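Local coordinates for heavy-metal chelation domain-containing protein (Pyrococcus horikoshii, PDB 3NPG), which is of unknown function but may bind or chelate heavy metals, at residues L162-A172 and R186-G197. Residues are numbered along the deposited sequence; the frame is centred on the assembly and turned at random.
Sequences LPEVDGIIASA and RAKKAKLIVITG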
# COMPACT_ATOMS: atom_id res chain seq x y z
N LEU A 162 -20.09 2.93 -13.53
CA LEU A 162 -19.90 3.58 -14.85
C LEU A 162 -21.15 3.47 -15.78
O LEU A 162 -21.48 4.46 -16.43
CB LEU A 162 -18.63 3.06 -15.56
CG LEU A 162 -17.29 3.51 -14.97
CD1 LEU A 162 -16.16 2.71 -15.55
CD2 LEU A 162 -17.05 4.99 -15.20
N PRO A 163 -21.89 2.32 -15.82
CA PRO A 163 -23.08 2.25 -16.70
C PRO A 163 -24.24 3.15 -16.25
O PRO A 163 -25.21 3.31 -17.00
CB PRO A 163 -23.47 0.76 -16.65
CG PRO A 163 -22.28 0.06 -16.09
CD PRO A 163 -21.64 1.02 -15.17
N GLU A 164 -24.14 3.75 -15.04
CA GLU A 164 -25.22 4.57 -14.47
C GLU A 164 -24.95 6.10 -14.58
O GLU A 164 -25.85 6.90 -14.29
CB GLU A 164 -25.49 4.18 -13.00
CG GLU A 164 -25.82 2.71 -12.79
CD GLU A 164 -27.07 2.21 -13.49
OE1 GLU A 164 -28.02 3.00 -13.65
OE2 GLU A 164 -27.11 1.00 -13.83
N VAL A 165 -23.72 6.49 -14.98
CA VAL A 165 -23.34 7.91 -15.04
C VAL A 165 -23.52 8.52 -16.45
O VAL A 165 -23.41 7.82 -17.46
CB VAL A 165 -21.92 8.16 -14.48
CG1 VAL A 165 -21.84 7.74 -13.01
CG2 VAL A 165 -20.86 7.43 -15.31
N ASP A 166 -23.77 9.85 -16.50
CA ASP A 166 -23.99 10.58 -17.75
C ASP A 166 -22.68 11.20 -18.25
O ASP A 166 -22.56 11.52 -19.43
CB ASP A 166 -25.05 11.67 -17.56
CG ASP A 166 -26.24 11.21 -16.77
OD1 ASP A 166 -27.05 10.42 -17.31
OD2 ASP A 166 -26.37 11.62 -15.60
N GLY A 167 -21.76 11.43 -17.32
CA GLY A 167 -20.46 12.01 -17.63
C GLY A 167 -19.32 11.30 -16.93
O GLY A 167 -19.48 10.81 -15.81
N ILE A 168 -18.15 11.21 -17.60
CA ILE A 168 -16.96 10.56 -17.04
C ILE A 168 -15.74 11.45 -17.17
O ILE A 168 -15.42 11.91 -18.28
CB ILE A 168 -16.73 9.16 -17.69
CG1 ILE A 168 -17.88 8.19 -17.34
CG2 ILE A 168 -15.36 8.57 -17.27
CD1 ILE A 168 -17.95 7.02 -18.21
N ILE A 169 -15.04 11.71 -16.05
CA ILE A 169 -13.76 12.43 -16.05
C ILE A 169 -12.69 11.48 -15.57
O ILE A 169 -12.55 11.27 -14.36
CB ILE A 169 -13.82 13.76 -15.22
CG1 ILE A 169 -14.95 14.68 -15.71
CG2 ILE A 169 -12.47 14.48 -15.24
CD1 ILE A 169 -15.14 15.87 -14.87
N ALA A 170 -12.01 10.80 -16.52
CA ALA A 170 -11.00 9.79 -16.19
C ALA A 170 -9.61 10.35 -16.31
O ALA A 170 -9.26 10.92 -17.34
CB ALA A 170 -11.16 8.58 -17.11
N SER A 171 -8.80 10.18 -15.24
CA SER A 171 -7.40 10.60 -15.25
C SER A 171 -6.70 9.93 -16.41
O SER A 171 -6.89 8.73 -16.63
CB SER A 171 -6.72 10.22 -13.94
OG SER A 171 -5.35 10.57 -13.95
N ALA A 172 -5.92 10.71 -17.18
CA ALA A 172 -5.21 10.21 -18.36
C ALA A 172 -4.25 9.04 -18.03
O ALA A 172 -3.78 8.36 -18.94
CB ALA A 172 -4.47 11.34 -19.03
N ARG A 186 -17.79 0.04 -20.21
CA ARG A 186 -18.83 0.17 -19.18
C ARG A 186 -19.54 1.52 -19.24
O ARG A 186 -20.56 1.70 -18.57
CB ARG A 186 -18.24 -0.10 -17.78
CG ARG A 186 -17.67 -1.52 -17.62
CD ARG A 186 -18.70 -2.60 -17.92
NE ARG A 186 -19.71 -2.70 -16.86
CZ ARG A 186 -20.83 -3.42 -16.96
NH1 ARG A 186 -21.09 -4.10 -18.07
NH2 ARG A 186 -21.69 -3.47 -15.95
N ALA A 187 -19.05 2.46 -20.07
CA ALA A 187 -19.68 3.78 -20.25
C ALA A 187 -20.92 3.67 -21.16
O ALA A 187 -20.95 4.25 -22.25
CB ALA A 187 -18.68 4.75 -20.85
N LYS A 188 -21.94 2.90 -20.70
CA LYS A 188 -23.15 2.59 -21.48
C LYS A 188 -24.02 3.81 -21.78
O LYS A 188 -24.53 3.94 -22.89
CB LYS A 188 -24.00 1.51 -20.76
CG LYS A 188 -23.21 0.29 -20.28
CD LYS A 188 -22.81 -0.64 -21.42
CE LYS A 188 -22.18 -1.91 -20.90
NZ LYS A 188 -21.58 -2.70 -22.00
N LYS A 189 -24.22 4.68 -20.77
CA LYS A 189 -25.16 5.81 -20.85
C LYS A 189 -24.44 7.19 -20.89
O LYS A 189 -25.09 8.24 -21.04
CB LYS A 189 -26.13 5.72 -19.64
CG LYS A 189 -27.30 6.67 -19.69
CD LYS A 189 -28.30 6.37 -18.58
CE LYS A 189 -28.22 7.37 -17.46
NZ LYS A 189 -29.26 7.12 -16.43
N ALA A 190 -23.09 7.19 -20.77
CA ALA A 190 -22.32 8.43 -20.75
C ALA A 190 -22.30 9.10 -22.10
O ALA A 190 -22.05 8.45 -23.12
CB ALA A 190 -20.91 8.16 -20.27
N LYS A 191 -22.60 10.41 -22.12
CA LYS A 191 -22.61 11.21 -23.35
C LYS A 191 -21.37 12.12 -23.41
O LYS A 191 -21.06 12.69 -24.47
CB LYS A 191 -23.91 12.05 -23.46
CG LYS A 191 -24.43 12.61 -22.13
CD LYS A 191 -25.82 13.22 -22.28
CE LYS A 191 -26.32 13.77 -20.98
NZ LYS A 191 -27.67 14.37 -21.13
N LEU A 192 -20.63 12.20 -22.29
CA LEU A 192 -19.45 13.04 -22.17
C LEU A 192 -18.33 12.27 -21.44
O LEU A 192 -18.47 11.95 -20.26
CB LEU A 192 -19.82 14.32 -21.39
CG LEU A 192 -18.72 15.37 -21.20
CD1 LEU A 192 -18.34 16.02 -22.52
CD2 LEU A 192 -19.16 16.43 -20.25
N ILE A 193 -17.24 11.91 -22.17
CA ILE A 193 -16.09 11.19 -21.60
C ILE A 193 -14.82 12.00 -21.81
O ILE A 193 -14.37 12.17 -22.95
CB ILE A 193 -15.97 9.74 -22.17
CG1 ILE A 193 -17.28 8.93 -21.91
CG2 ILE A 193 -14.74 9.02 -21.58
CD1 ILE A 193 -17.36 7.66 -22.62
N VAL A 194 -14.27 12.55 -20.71
CA VAL A 194 -13.08 13.40 -20.76
C VAL A 194 -11.86 12.68 -20.18
O VAL A 194 -11.90 12.26 -19.02
CB VAL A 194 -13.32 14.77 -20.05
CG1 VAL A 194 -12.16 15.72 -20.28
CG2 VAL A 194 -14.63 15.40 -20.51
N ILE A 195 -10.79 12.56 -20.97
CA ILE A 195 -9.52 11.98 -20.50
C ILE A 195 -8.58 13.14 -20.14
O ILE A 195 -8.12 13.85 -21.04
CB ILE A 195 -8.92 11.01 -21.56
CG1 ILE A 195 -9.96 9.95 -22.04
CG2 ILE A 195 -7.64 10.35 -21.05
CD1 ILE A 195 -10.64 9.09 -20.91
N THR A 196 -8.43 13.42 -18.84
CA THR A 196 -7.70 14.60 -18.37
C THR A 196 -6.34 14.29 -17.75
O THR A 196 -6.19 13.32 -17.01
CB THR A 196 -8.59 15.45 -17.44
OG1 THR A 196 -7.92 16.67 -17.14
CG2 THR A 196 -8.96 14.72 -16.15
N GLY A 197 -5.37 15.17 -18.02
CA GLY A 197 -4.03 15.07 -17.46
C GLY A 197 -2.93 15.13 -18.49
O GLY A 197 -3.16 14.89 -19.68
O HOH W 1 -27.41 9.88 -20.42
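Leu162 CB packs against Arg186 CB at 3.9 Å, and Pro163 lays its CG over one face of the Arg186 guanidinium, 3.6 Å from NH2, where the two segments meet before pairing as parallel strands 167-171 and 192-196 of a Rossmann-like sheet. Helices 174-177 and 180-186 fill the connection, making it a beta-alpha-beta crossover. Arg186 reaches the proline through a chain bent at both chi2 and chi3, and its NE is held by Tyr159 O. Pro163 CB also rests against Lys188 CG. The carboxylate of Asp166 lies alongside the Lys189 chain, but OD1 and NZ stay 4.1 Å apart, too far for a salt bridge; a water instead links OD1 to Lys189 O, while OD2 accepts a bond from Arg118 N. Just before the strands, Asp166 O accepts Lys191 N; the regular ladder begins with Gly167 beside Leu192, where Ile168 N bonds Leu192 O. Ile168 O in turn receives Val194 N in a nearly straight bond (175° at the hydrogen). With CG1 anti to the carbonyl carbon (chi1 -65°), Ile168 CD1 reaches Ala187 CB at 3.6 Å and also touches Ala190 CB. Ile169, on the face covered by helix 107-112, meets Thr196 methyl to methyl, CG2 to CG2. Ala170 repeats the double grip with Val194 O and Thr196 N, its CB against Ile195 CD1. At the end of the ladder, Ala172 N bonds Thr196 O from above the carbonyl plane, 40° out of it.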